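Local coordinates for chitin elicitor-binding protein (PDB 5JCD) that binds chitin oligosaccharides from fungal cell walls and helps pass the elicitor signal on to the defence response of rice, at residues A[44-49]-A[62-67]; A[68-73]-A[132-137]; A[173-178]-A[187-192]. All blocks are in the same frame, centred on the assembly; numbering follows the deposited sequence.

Contact 1: A[44-49]-A[62-67]; sequences GANGLP and STVKIP
N46, just past the end of helix 39-45, lies across from K65 in strand 63-72, their CA atoms 5.9 Å apart. The side-chain amide of N46 bonds both the N-H and the C=O of K65. Its OD1 takes the K65 N-H at 2.8 Å, nearly straight at 165°. Its ND2 gives a hydrogen to K65 O, also at 2.8 Å. In both bonds the donor lies in the carbonyl plane, on a lone pair. CG stands anti to the carbonyl carbon (chi1 -69°), which turns the amide to the strand. ND2 also bonds L42 O in the last turn of the helix. With an alanine here, the K65 N-H and C=O would probably lose these mates, and the helix end its tie to the strand. V64 CG1 packs against the amide, 3.4 Å from N46 ND2. K65 CD passes beside A45 O, and A45 CB touches P67 CG at 3.9 Å. G47, with positive phi, is the C-prime residue of the Schellman motif ending the helix. V64 and P67 rest on L42, V64 also on L30 of helix 27-34. Strand 63-72 pairs with strand 12-20; this βααβ order is consistent with a LysM-like unit.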
ATOM      1  N   GLY A  44      -0.514  13.416  10.433  1.00 41.11           N
ATOM      2  CA  GLY A  44      -1.759  13.065  11.092  1.00 34.61           C
ATOM      3  C   GLY A  44      -2.087  11.580  10.997  1.00 40.87           C
ATOM      4  O   GLY A  44      -2.620  10.984  11.933  1.00 40.90           O
ATOM      5  N   ALA A  45      -1.830  10.994   9.832  1.00 42.38           N
ATOM      6  CA  ALA A  45      -2.020   9.558   9.645  1.00 42.47           C
ATOM      7  C   ALA A  45      -1.138   8.736  10.589  1.00 35.42           C
ATOM      8  O   ALA A  45      -1.432   7.588  10.884  1.00 38.69           O
ATOM      9  CB  ALA A  45      -1.750   9.174   8.209  1.00 41.30           C
ATOM     10  N   ASN A  46      -0.037   9.321  11.037  1.00 39.64           N
ATOM     11  CA  ASN A  46       0.839   8.636  11.979  1.00 42.75           C
ATOM     12  C   ASN A  46       0.812   9.220  13.387  1.00 51.93           C
ATOM     13  O   ASN A  46       1.710   8.981  14.190  1.00 44.79           O
ATOM     14  CB  ASN A  46       2.252   8.562  11.411  1.00 38.44           C
ATOM     15  CG  ASN A  46       2.321   7.625  10.231  1.00 34.49           C
ATOM     16  OD1 ASN A  46       2.611   6.450  10.389  1.00 35.47           O
ATOM     17  ND2 ASN A  46       1.976   8.117   9.060  1.00 28.03           N
ATOM     18  N   GLY A  47      -0.247   9.974  13.674  1.00 54.03           N
ATOM     19  CA  GLY A  47      -0.482  10.514  14.998  1.00 45.96           C
ATOM     20  C   GLY A  47       0.547  11.481  15.546  1.00 39.20           C
ATOM     21  O   GLY A  47       0.839  11.442  16.733  1.00 45.02           O
ATOM     22  N   LEU A  48       1.118  12.314  14.682  1.00 28.59           N
ATOM     23  CA  LEU A  48       2.066  13.360  15.097  1.00 40.08           C
ATOM     24  C   LEU A  48       1.448  14.791  15.010  1.00 62.49           C
ATOM     25  O   LEU A  48       0.670  15.084  14.105  1.00 52.84           O
ATOM     26  CB  LEU A  48       3.341  13.291  14.236  1.00 48.26           C
ATOM     27  CG  LEU A  48       4.209  12.024  14.299  1.00 46.44           C
ATOM     28  CD1 LEU A  48       5.192  11.968  13.116  1.00 35.04           C
ATOM     29  CD2 LEU A  48       4.959  11.967  15.605  1.00 44.00           C
ATOM     30  N   PRO A  49       1.837  15.697  15.928  1.00 66.92           N
ATOM     31  CA  PRO A  49       1.361  17.092  16.065  1.00 68.81           C
ATOM     32  C   PRO A  49       1.662  18.007  14.872  1.00 72.45           C
ATOM     33  O   PRO A  49       2.525  17.680  14.056  1.00 73.56           O
ATOM     34  CB  PRO A  49       2.111  17.627  17.286  1.00 65.85           C
ATOM     35  CG  PRO A  49       2.841  16.499  17.864  1.00 66.34           C
ATOM     36  CD  PRO A  49       2.825  15.334  16.958  1.00 65.30           C
ATOM     37  N   SER A  62      11.150   0.457  10.405  1.00 41.74           N
ATOM     38  CA  SER A  62       9.957   0.895  11.133  1.00 36.67           C
ATOM     39  C   SER A  62       8.853   1.213  10.150  1.00 31.73           C
ATOM     40  O   SER A  62       9.118   1.404   8.963  1.00 34.66           O
ATOM     41  CB  SER A  62      10.248   2.124  11.985  1.00 37.18           C
ATOM     42  OG  SER A  62      10.234   3.297  11.198  1.00 45.37           O
ATOM     43  N   THR A  63       7.615   1.253  10.630  1.00 36.06           N
ATOM     44  CA  THR A  63       6.474   1.416   9.728  1.00 38.21           C
ATOM     45  C   THR A  63       5.895   2.824   9.742  1.00 35.66           C
ATOM     46  O   THR A  63       5.966   3.519  10.739  1.00 30.55           O
ATOM     47  CB  THR A  63       5.342   0.432  10.067  1.00 32.34           C
ATOM     48  OG1 THR A  63       4.865   0.699  11.387  1.00 39.25           O
ATOM     49  CG2 THR A  63       5.845  -1.016   9.983  1.00 25.20           C
ATOM     50  N   VAL A  64       5.339   3.228   8.607  1.00 32.87           N
ATOM     51  CA  VAL A  64       4.683   4.506   8.470  1.00 30.24           C
ATOM     52  C   VAL A  64       3.439   4.315   7.654  1.00 28.66           C
ATOM     53  O   VAL A  64       3.474   3.730   6.576  1.00 30.31           O
ATOM     54  CB  VAL A  64       5.553   5.538   7.704  1.00 41.02           C
ATOM     55  CG1 VAL A  64       4.830   6.903   7.617  1.00 37.27           C
ATOM     56  CG2 VAL A  64       6.898   5.692   8.354  1.00 34.87           C
ATOM     57  N   LYS A  65       2.340   4.859   8.147  1.00 24.65           N
ATOM     58  CA  LYS A  65       1.098   4.820   7.423  1.00 26.91           C
ATOM     59  C   LYS A  65       1.132   5.853   6.314  1.00 28.94           C
ATOM     60  O   LYS A  65       1.273   7.034   6.572  1.00 36.73           O
ATOM     61  CB  LYS A  65      -0.027   5.132   8.381  1.00 31.99           C
ATOM     62  CG  LYS A  65      -1.389   4.594   7.973  1.00 43.50           C
ATOM     63  CD  LYS A  65      -2.349   4.758   9.157  1.00 42.63           C
ATOM     64  CE  LYS A  65      -3.671   4.056   8.967  1.00 46.92           C
ATOM     65  NZ  LYS A  65      -4.437   4.581   7.823  1.00 45.09           N
ATOM     66  N   ILE A  66       0.956   5.422   5.082  1.00 29.69           N
ATOM     67  CA  ILE A  66       0.990   6.358   3.972  1.00 27.12           C
ATOM     68  C   ILE A  66      -0.349   6.360   3.242  1.00 29.43           C
ATOM     69  O   ILE A  66      -0.720   5.366   2.652  1.00 38.47           O
ATOM     70  CB  ILE A  66       2.169   6.064   3.013  1.00 37.01           C
ATOM     71  CG1 ILE A  66       3.485   6.116   3.809  1.00 34.20           C
ATOM     72  CG2 ILE A  66       2.163   7.041   1.829  1.00 34.62           C
ATOM     73  CD1 ILE A  66       4.714   5.921   3.007  1.00 41.08           C
ATOM     74  N   PRO A  67      -1.097   7.473   3.351  1.00 28.63           N
ATOM     75  CA  PRO A  67      -2.403   7.688   2.707  1.00 39.40           C
ATOM     76  C   PRO A  67      -2.269   8.084   1.253  1.00 40.75           C
ATOM     77  O   PRO A  67      -1.261   8.676   0.871  1.00 38.10           O
ATOM     78  CB  PRO A  67      -3.030   8.846   3.511  1.00 37.18           C
ATOM     79  CG  PRO A  67      -1.953   9.429   4.332  1.00 47.29           C
ATOM     80  CD  PRO A  67      -0.673   8.636   4.145  1.00 40.20           C
TER

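Contact 2: A[68-73]-A[132-137]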
ATOM      1  N   PHE A  68      -3.247   7.715   0.440  1.00 33.04           N
ATOM      2  CA  PHE A  68      -3.221   8.126  -0.948  1.00 34.93           C
ATOM      3  C   PHE A  68      -4.603   8.052  -1.561  1.00 33.11           C
ATOM      4  O   PHE A  68      -5.515   7.486  -0.981  1.00 31.36           O
ATOM      5  CB  PHE A  68      -2.227   7.269  -1.757  1.00 33.60           C
ATOM      6  CG  PHE A  68      -2.505   5.791  -1.706  1.00 37.39           C
ATOM      7  CD1 PHE A  68      -3.356   5.197  -2.628  1.00 37.44           C
ATOM      8  CD2 PHE A  68      -1.910   4.992  -0.732  1.00 20.07           C
ATOM      9  CE1 PHE A  68      -3.610   3.842  -2.569  1.00 41.12           C
ATOM     10  CE2 PHE A  68      -2.163   3.651  -0.671  1.00 29.97           C
ATOM     11  CZ  PHE A  68      -3.008   3.063  -1.584  1.00 30.73           C
ATOM     12  N   ARG A  69      -4.742   8.612  -2.755  1.00 34.25           N
ATOM     13  CA  ARG A  69      -5.985   8.529  -3.477  1.00 37.16           C
ATOM     14  C   ARG A  69      -6.087   7.227  -4.228  1.00 37.91           C
ATOM     15  O   ARG A  69      -5.229   6.889  -5.016  1.00 40.26           O
ATOM     16  CB  ARG A  69      -6.135   9.713  -4.428  1.00 35.04           C
ATOM     17  CG  ARG A  69      -7.588  10.158  -4.604  1.00 52.23           C
ATOM     18  CD  ARG A  69      -7.898  10.475  -6.057  1.00 66.78           C
ATOM     19  NE  ARG A  69      -6.939  11.437  -6.592  1.00 71.60           N
ATOM     20  CZ  ARG A  69      -6.880  11.806  -7.865  1.00 76.57           C
ATOM     21  NH1 ARG A  69      -7.731  11.288  -8.736  1.00 83.43           N
ATOM     22  NH2 ARG A  69      -5.977  12.692  -8.266  1.00 73.84           N
ATOM     23  N   CYS A  70      -7.133   6.472  -3.930  1.00 39.56           N
ATOM     24  CA  CYS A  70      -7.400   5.243  -4.638  1.00 28.20           C
ATOM     25  C   CYS A  70      -8.388   5.467  -5.780  1.00 35.71           C
ATOM     26  O   CYS A  70      -9.362   6.199  -5.647  1.00 35.24           O
ATOM     27  CB  CYS A  70      -7.979   4.216  -3.667  1.00 26.06           C
ATOM     28  SG  CYS A  70      -8.351   2.627  -4.429  1.00 34.12           S
ATOM     29  N   ARG A  71      -8.115   4.850  -6.917  1.00 38.37           N
ATOM     30  CA  ARG A  71      -9.067   4.810  -8.013  1.00 42.29           C
ATOM     31  C   ARG A  71      -9.448   3.384  -8.349  1.00 38.27           C
ATOM     32  O   ARG A  71      -8.581   2.508  -8.442  1.00 42.61           O
ATOM     33  CB  ARG A  71      -8.520   5.503  -9.261  1.00 46.65           C
ATOM     34  CG  ARG A  71      -9.388   5.285 -10.476  1.00 48.94           C
ATOM     35  CD  ARG A  71      -8.997   6.144 -11.675  1.00 53.76           C
ATOM     36  NE  ARG A  71      -9.843   5.840 -12.838  1.00 60.13           N
ATOM     37  CZ  ARG A  71     -10.652   6.699 -13.458  1.00 68.77           C
ATOM     38  NH1 ARG A  71     -10.769   7.959 -13.041  1.00 68.82           N
ATOM     39  NH2 ARG A  71     -11.353   6.289 -14.507  1.00 67.63           N
ATOM     40  N   CYS A  72     -10.749   3.153  -8.515  1.00 36.89           N
ATOM     41  CA  CYS A  72     -11.257   1.840  -8.879  1.00 44.34           C
ATOM     42  C   CYS A  72     -11.453   1.789 -10.388  1.00 45.81           C
ATOM     43  O   CYS A  72     -11.921   2.753 -10.983  1.00 41.93           O
ATOM     44  CB  CYS A  72     -12.568   1.548  -8.145  1.00 42.54           C
ATOM     45  SG  CYS A  72     -12.364   1.258  -6.369  1.00 50.45           S
ATOM     46  N   ASN A  73     -11.025   0.706 -11.024  1.00 47.74           N
ATOM     47  CA  ASN A  73     -11.279   0.569 -12.454  1.00 47.40           C
ATOM     48  C   ASN A  73     -12.371  -0.407 -12.871  1.00 48.20           C
ATOM     49  O   ASN A  73     -12.475  -0.731 -14.045  1.00 52.29           O
ATOM     50  CB  ASN A  73      -9.998   0.249 -13.233  1.00 43.48           C
ATOM     51  CG  ASN A  73      -9.428  -1.111 -12.915  1.00 45.36           C
ATOM     52  OD1 ASN A  73     -10.056  -1.947 -12.266  1.00 40.01           O
ATOM     53  ND2 ASN A  73      -8.240  -1.369 -13.446  1.00 59.52           N
ATOM     54  N   LEU A 132      -0.116   0.871  -6.124  1.00 35.16           N
ATOM     55  CA  LEU A 132      -0.384   0.361  -4.771  1.00 34.73           C
ATOM     56  C   LEU A 132      -1.819  -0.154  -4.634  1.00 36.30           C
ATOM     57  O   LEU A 132      -2.781   0.465  -5.130  1.00 38.67           O
ATOM     58  CB  LEU A 132      -0.123   1.454  -3.737  1.00 30.18           C
ATOM     59  CG  LEU A 132       1.270   2.079  -3.846  1.00 28.57           C
ATOM     60  CD1 LEU A 132       1.388   3.273  -2.945  1.00 31.29           C
ATOM     61  CD2 LEU A 132       2.325   1.033  -3.468  1.00 35.31           C
ATOM     62  N   PRO A 133      -1.970  -1.302  -3.975  1.00 32.49           N
ATOM     63  CA  PRO A 133      -3.288  -1.930  -3.884  1.00 28.69           C
ATOM     64  C   PRO A 133      -4.244  -1.203  -2.922  1.00 37.88           C
ATOM     65  O   PRO A 133      -3.871  -0.769  -1.825  1.00 30.38           O
ATOM     66  CB  PRO A 133      -2.958  -3.333  -3.374  1.00 25.25           C
ATOM     67  CG  PRO A 133      -1.737  -3.131  -2.543  1.00 23.62           C
ATOM     68  CD  PRO A 133      -0.964  -2.001  -3.158  1.00 33.54           C
ATOM     69  N   CYS A 134      -5.491  -1.088  -3.350  1.00 33.23           N
ATOM     70  CA  CYS A 134      -6.487  -0.386  -2.571  1.00 28.89           C
ATOM     71  C   CYS A 134      -7.865  -0.786  -3.042  1.00 33.06           C
ATOM     72  O   CYS A 134      -8.011  -1.574  -3.969  1.00 29.48           O
ATOM     73  CB  CYS A 134      -6.314   1.142  -2.697  1.00 23.36           C
ATOM     74  SG  CYS A 134      -6.446   1.826  -4.386  1.00 32.09           S
ATOM     75  N   SER A 135      -8.871  -0.236  -2.377  1.00 29.75           N
ATOM     76  CA  SER A 135     -10.252  -0.445  -2.762  1.00 37.23           C
ATOM     77  C   SER A 135     -11.083   0.659  -2.161  1.00 37.56           C
ATOM     78  O   SER A 135     -10.662   1.320  -1.197  1.00 33.50           O
ATOM     79  CB  SER A 135     -10.766  -1.790  -2.257  1.00 36.95           C
ATOM     80  OG  SER A 135     -12.120  -1.994  -2.637  1.00 34.17           O
ATOM     81  N   CYS A 136     -12.276   0.842  -2.705  1.00 34.35           N
ATOM     82  CA  CYS A 136     -13.220   1.745  -2.078  1.00 42.02           C
ATOM     83  C   CYS A 136     -14.487   0.970  -1.673  1.00 40.38           C
ATOM     84  O   CYS A 136     -15.506   1.584  -1.365  1.00 37.33           O
ATOM     85  CB  CYS A 136     -13.557   2.908  -3.010  1.00 36.12           C
ATOM     86  SG  CYS A 136     -12.120   3.858  -3.666  1.00 41.09           S
ATOM     87  N   ASP A 137     -14.436  -0.367  -1.701  1.00 32.34           N
ATOM     88  CA  ASP A 137     -15.593  -1.193  -1.322  1.00 29.56           C
ATOM     89  C   ASP A 137     -15.927  -0.881   0.112  1.00 36.58           C
ATOM     90  O   ASP A 137     -15.031  -0.634   0.913  1.00 37.08           O
ATOM     91  CB  ASP A 137     -15.295  -2.697  -1.379  1.00 30.68           C
ATOM     92  CG  ASP A 137     -15.191  -3.244  -2.793  1.00 40.13           C
ATOM     93  OD1 ASP A 137     -15.809  -2.675  -3.717  1.00 45.43           O
ATOM     94  OD2 ASP A 137     -14.469  -4.250  -2.973  1.00 43.99           O
TER
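C70 of strand 63-72 faces C134 at a CA distance of 6.1 Å, and the two segments run 65° apart. No hydrogen bond joins them. The link is a disulfide, one of a cluster of three that joins strand 63-72, strand 12-20, segment 132-137 and the N-terminal part of the chain. C70 SG and C134 SG are bonded at 2.1 Å, with a chi3 of 83°. The two halves differ: C70 SG stands anti to the backbone N, while C134 SG sits between its own N and carbonyl carbon. C72 SG lies beside C136 SG at 3.8 Å, but these two are not bonded to each other in this structure. C72 pairs instead with C5, near the N terminus, and C136 with C13 of strand 12-20. C136 SG also comes close to C70 SG, which brings sulfurs of all three bridges into one small space.

F68 closes the other end of the contact, where its ring meets L132, P133 and C134. Its CE1 lies 3.8 Å from C134 CB. L132 CD1 lies over one face, displaced toward the rim. P133 O comes to the ring edge, close to its plane, near CZ. C134 SG also meets the edge as a sulfur-aromatic contact, 5.3 Å from the ring centroid. Beyond the cystines, S135 OG forms an ST turn and also bonds T4 O. In that turn D137 N gives its hydrogen to S135 OG at 3.0 Å, nearly straight at 169°.

Contact 3: A[173-178]-A[187-192]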
ATOM      1  N   THR A 173     -12.669 -13.210   5.503  1.00 43.44           N
ATOM      2  CA  THR A 173     -13.495 -13.263   4.292  1.00 41.80           C
ATOM      3  C   THR A 173     -13.027 -12.238   3.269  1.00 35.01           C
ATOM      4  O   THR A 173     -13.020 -12.490   2.071  1.00 37.95           O
ATOM      5  CB  THR A 173     -14.994 -13.043   4.586  1.00 45.58           C
ATOM      6  OG1 THR A 173     -15.195 -11.714   5.076  1.00 62.51           O
ATOM      7  CG2 THR A 173     -15.490 -14.051   5.614  1.00 36.59           C
ATOM      8  N   ARG A 174     -12.691 -11.050   3.750  1.00 33.14           N
ATOM      9  CA  ARG A 174     -12.196 -10.002   2.877  1.00 37.56           C
ATOM     10  C   ARG A 174     -10.943 -10.486   2.148  1.00 39.50           C
ATOM     11  O   ARG A 174     -10.729 -10.182   0.983  1.00 39.48           O
ATOM     12  CB  ARG A 174     -11.896  -8.732   3.688  1.00 40.77           C
ATOM     13  CG  ARG A 174     -11.423  -7.555   2.858  1.00 37.48           C
ATOM     14  CD  ARG A 174     -12.520  -7.075   1.943  1.00 35.03           C
ATOM     15  NE  ARG A 174     -12.009  -6.269   0.848  1.00 32.27           N
ATOM     16  CZ  ARG A 174     -12.760  -5.781  -0.130  1.00 35.95           C
ATOM     17  NH1 ARG A 174     -14.066  -6.009  -0.145  1.00 41.90           N
ATOM     18  NH2 ARG A 174     -12.202  -5.053  -1.090  1.00 37.31           N
ATOM     19  N   ASN A 175     -10.101 -11.255   2.826  1.00 38.56           N
ATOM     20  CA  ASN A 175      -8.891 -11.678   2.153  1.00 34.54           C
ATOM     21  C   ASN A 175      -8.891 -13.097   1.608  1.00 36.71           C
ATOM     22  O   ASN A 175      -7.851 -13.595   1.204  1.00 40.87           O
ATOM     23  CB  ASN A 175      -7.696 -11.419   3.058  1.00 38.06           C
ATOM     24  CG  ASN A 175      -7.442  -9.933   3.237  1.00 37.38           C
ATOM     25  OD1 ASN A 175      -6.848  -9.307   2.365  1.00 32.55           O
ATOM     26  ND2 ASN A 175      -7.885  -9.364   4.366  1.00 33.72           N
ATOM     27  N   LYS A 176     -10.070 -13.721   1.587  1.00 51.65           N
ATOM     28  CA  LYS A 176     -10.257 -15.096   1.126  1.00 45.34           C
ATOM     29  C   LYS A 176      -9.218 -16.052   1.710  1.00 39.83           C
ATOM     30  O   LYS A 176      -8.510 -16.734   0.988  1.00 39.52           O
ATOM     31  CB  LYS A 176     -10.275 -15.183  -0.400  1.00 49.77           C
ATOM     32  CG  LYS A 176     -11.128 -14.136  -1.064  1.00 58.91           C
ATOM     33  CD  LYS A 176     -10.933 -14.202  -2.560  1.00 71.40           C
ATOM     34  CE  LYS A 176     -11.748 -13.155  -3.298  1.00 82.88           C
ATOM     35  NZ  LYS A 176     -10.876 -11.987  -3.674  1.00 84.60           N
ATOM     36  N   ILE A 177      -9.130 -16.081   3.027  1.00 35.70           N
ATOM     37  CA  ILE A 177      -8.189 -16.941   3.715  1.00 48.03           C
ATOM     38  C   ILE A 177      -8.947 -18.112   4.313  1.00 52.98           C
ATOM     39  O   ILE A 177      -9.686 -17.949   5.287  1.00 48.61           O
ATOM     40  CB  ILE A 177      -7.451 -16.167   4.831  1.00 44.62           C
ATOM     41  CG1 ILE A 177      -6.472 -15.160   4.227  1.00 31.62           C
ATOM     42  CG2 ILE A 177      -6.702 -17.096   5.763  1.00 38.35           C
ATOM     43  CD1 ILE A 177      -5.965 -14.147   5.259  1.00 30.58           C
ATOM     44  N   ASP A 178      -8.750 -19.287   3.717  1.00 54.61           N
ATOM     45  CA  ASP A 178      -9.424 -20.508   4.142  1.00 52.97           C
ATOM     46  C   ASP A 178      -8.849 -20.974   5.463  1.00 57.90           C
ATOM     47  O   ASP A 178      -9.586 -21.390   6.358  1.00 64.98           O
ATOM     48  CB  ASP A 178      -9.248 -21.606   3.100  1.00 51.53           C
ATOM     49  CG  ASP A 178      -9.915 -21.267   1.795  1.00 61.56           C
ATOM     50  OD1 ASP A 178     -10.994 -20.624   1.822  1.00 60.49           O
ATOM     51  OD2 ASP A 178      -9.352 -21.634   0.741  1.00 65.82           O
ATOM     52  N   GLN A 187       2.875 -11.848   3.415  1.00 21.92           N
ATOM     53  CA  GLN A 187       1.562 -11.853   2.774  1.00 35.47           C
ATOM     54  C   GLN A 187       0.891 -10.477   2.948  1.00 32.16           C
ATOM     55  O   GLN A 187       0.867  -9.913   4.037  1.00 32.85           O
ATOM     56  CB  GLN A 187       0.657 -12.911   3.408  1.00 30.92           C
ATOM     57  CG  GLN A 187      -0.681 -13.081   2.688  1.00 34.42           C
ATOM     58  CD  GLN A 187      -1.419 -14.346   3.129  1.00 37.92           C
ATOM     59  OE1 GLN A 187      -0.910 -15.129   3.937  1.00 39.63           O
ATOM     60  NE2 GLN A 187      -2.611 -14.558   2.584  1.00 33.38           N
ATOM     61  N   ILE A 188       0.347  -9.964   1.863  1.00 36.16           N
ATOM     62  CA  ILE A 188      -0.294  -8.671   1.850  1.00 38.40           C
ATOM     63  C   ILE A 188      -1.790  -8.786   2.120  1.00 38.21           C
ATOM     64  O   ILE A 188      -2.519  -9.378   1.338  1.00 37.78           O
ATOM     65  CB  ILE A 188      -0.109  -7.996   0.486  1.00 35.88           C
ATOM     66  CG1 ILE A 188       1.378  -7.971   0.108  1.00 34.63           C
ATOM     67  CG2 ILE A 188      -0.722  -6.615   0.497  1.00 26.12           C
ATOM     68  CD1 ILE A 188       2.264  -7.229   1.082  1.00 22.71           C
ATOM     69  N   LEU A 189      -2.241  -8.185   3.211  1.00 33.49           N
ATOM     70  CA  LEU A 189      -3.646  -8.211   3.574  1.00 29.61           C
ATOM     71  C   LEU A 189      -4.343  -6.857   3.304  1.00 29.15           C
ATOM     72  O   LEU A 189      -3.778  -5.791   3.537  1.00 31.83           O
ATOM     73  CB  LEU A 189      -3.774  -8.567   5.064  1.00 33.80           C
ATOM     74  CG  LEU A 189      -3.285  -9.941   5.556  1.00 40.25           C
ATOM     75  CD1 LEU A 189      -3.586 -10.145   7.041  1.00 42.26           C
ATOM     76  CD2 LEU A 189      -3.945 -11.048   4.780  1.00 35.90           C
ATOM     77  N   ASP A 190      -5.587  -6.937   2.850  1.00 31.59           N
ATOM     78  CA  ASP A 190      -6.487  -5.800   2.696  1.00 30.52           C
ATOM     79  C   ASP A 190      -7.283  -5.687   3.991  1.00 33.78           C
ATOM     80  O   ASP A 190      -8.174  -6.484   4.238  1.00 30.71           O
ATOM     81  CB  ASP A 190      -7.440  -6.028   1.517  1.00 22.15           C
ATOM     82  CG  ASP A 190      -8.526  -4.928   1.378  1.00 40.76           C
ATOM     83  OD1 ASP A 190      -8.577  -3.991   2.204  1.00 32.85           O
ATOM     84  OD2 ASP A 190      -9.350  -5.020   0.441  1.00 39.76           O
ATOM     85  N   VAL A 191      -6.932  -4.708   4.818  1.00 32.93           N
ATOM     86  CA  VAL A 191      -7.584  -4.505   6.109  1.00 32.38           C
ATOM     87  C   VAL A 191      -8.625  -3.378   6.070  1.00 33.95           C
ATOM     88  O   VAL A 191      -8.275  -2.208   5.898  1.00 32.31           O
ATOM     89  CB  VAL A 191      -6.537  -4.171   7.168  1.00 31.50           C
ATOM     90  CG1 VAL A 191      -7.166  -4.171   8.534  1.00 33.89           C
ATOM     91  CG2 VAL A 191      -5.436  -5.203   7.126  1.00 30.44           C
ATOM     92  N   PRO A 192      -9.912  -3.723   6.184  1.00 35.11           N
ATOM     93  CA  PRO A 192     -10.916  -2.653   6.118  1.00 38.71           C
ATOM     94  C   PRO A 192     -11.112  -1.918   7.457  1.00 39.54           C
ATOM     95  O   PRO A 192     -11.908  -2.340   8.288  1.00 34.62           O
ATOM     96  CB  PRO A 192     -12.196  -3.397   5.714  1.00 35.39           C
ATOM     97  CG  PRO A 192     -11.941  -4.844   6.002  1.00 33.41           C
ATOM     98  CD  PRO A 192     -10.524  -5.033   6.433  1.00 31.95           C
TER
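The striking feature is that R174 puts two nitrogens on one oxygen of D190. NE reaches D190 OD2 at 3.0 Å and NH2 reaches the same atom at 3.2 Å. The carboxylate oxygen lies at the edge of the guanidinium, near its plane. The carboxylate itself stands almost at right angles to that plane, 88° away. NE therefore meets OD2 from above the carboxylate plane, while NH2 comes nearly in line with the C-O bond. A bend at chi2 (66°) folds the arginine back to this position. The other oxygen, D190 OD1, is bonded to H146 ND1, and R174 NH2 has a second acid in D137. The arginine, with the H146 bond, is likely to favour the ionised form of the buried carboxylate.

N175 holds the backbone of the same residue. Its OD1 accepts the D190 N-H at 2.7 Å, with the donor a little out of the carbonyl plane. Its ND2 gives a hydrogen to D190 O at 2.9 Å, this time from well above the carbonyl plane. ND2 also bonds L171 O of helix 168-174. With both groups satisfied by one amide, the strand is fixed against the helix end.

Apolar contacts flank this pair. I177 CD1 meets L189 CD2 at 3.7 Å, the two side chains crossing at about a right angle. R174 CG touches P192 CG. Q187 sits at the margin near L183, a chitin-binding residue. K176, with positive phi, is the C-prime residue of a Schellman motif ending helix 168-174. Helix, turn and returning strand lie within the second LysM repeat, and they fit the last helix and second strand of the βααβ LysM fold.

How the contacts relate
From the N terminus, contact 1 comes first. It closes the loop between helix 39-45 and strand 63-72. The same strand continues into contact 2, whose segments 68-73 and 132-137 close a far longer loop, one that holds helices 93-100 and 107-113 of a LysM repeat. Contact 3 follows and closes a short loop within the next repeat, between helix 168-174 and strand 188-193. The three are in series: none nests in or crosses another. All reach the same mixed sheet. Contacts 2 and 3 also touch directly. Contacts 1 and 3 stay apart, about 8 Å at their nearest atoms.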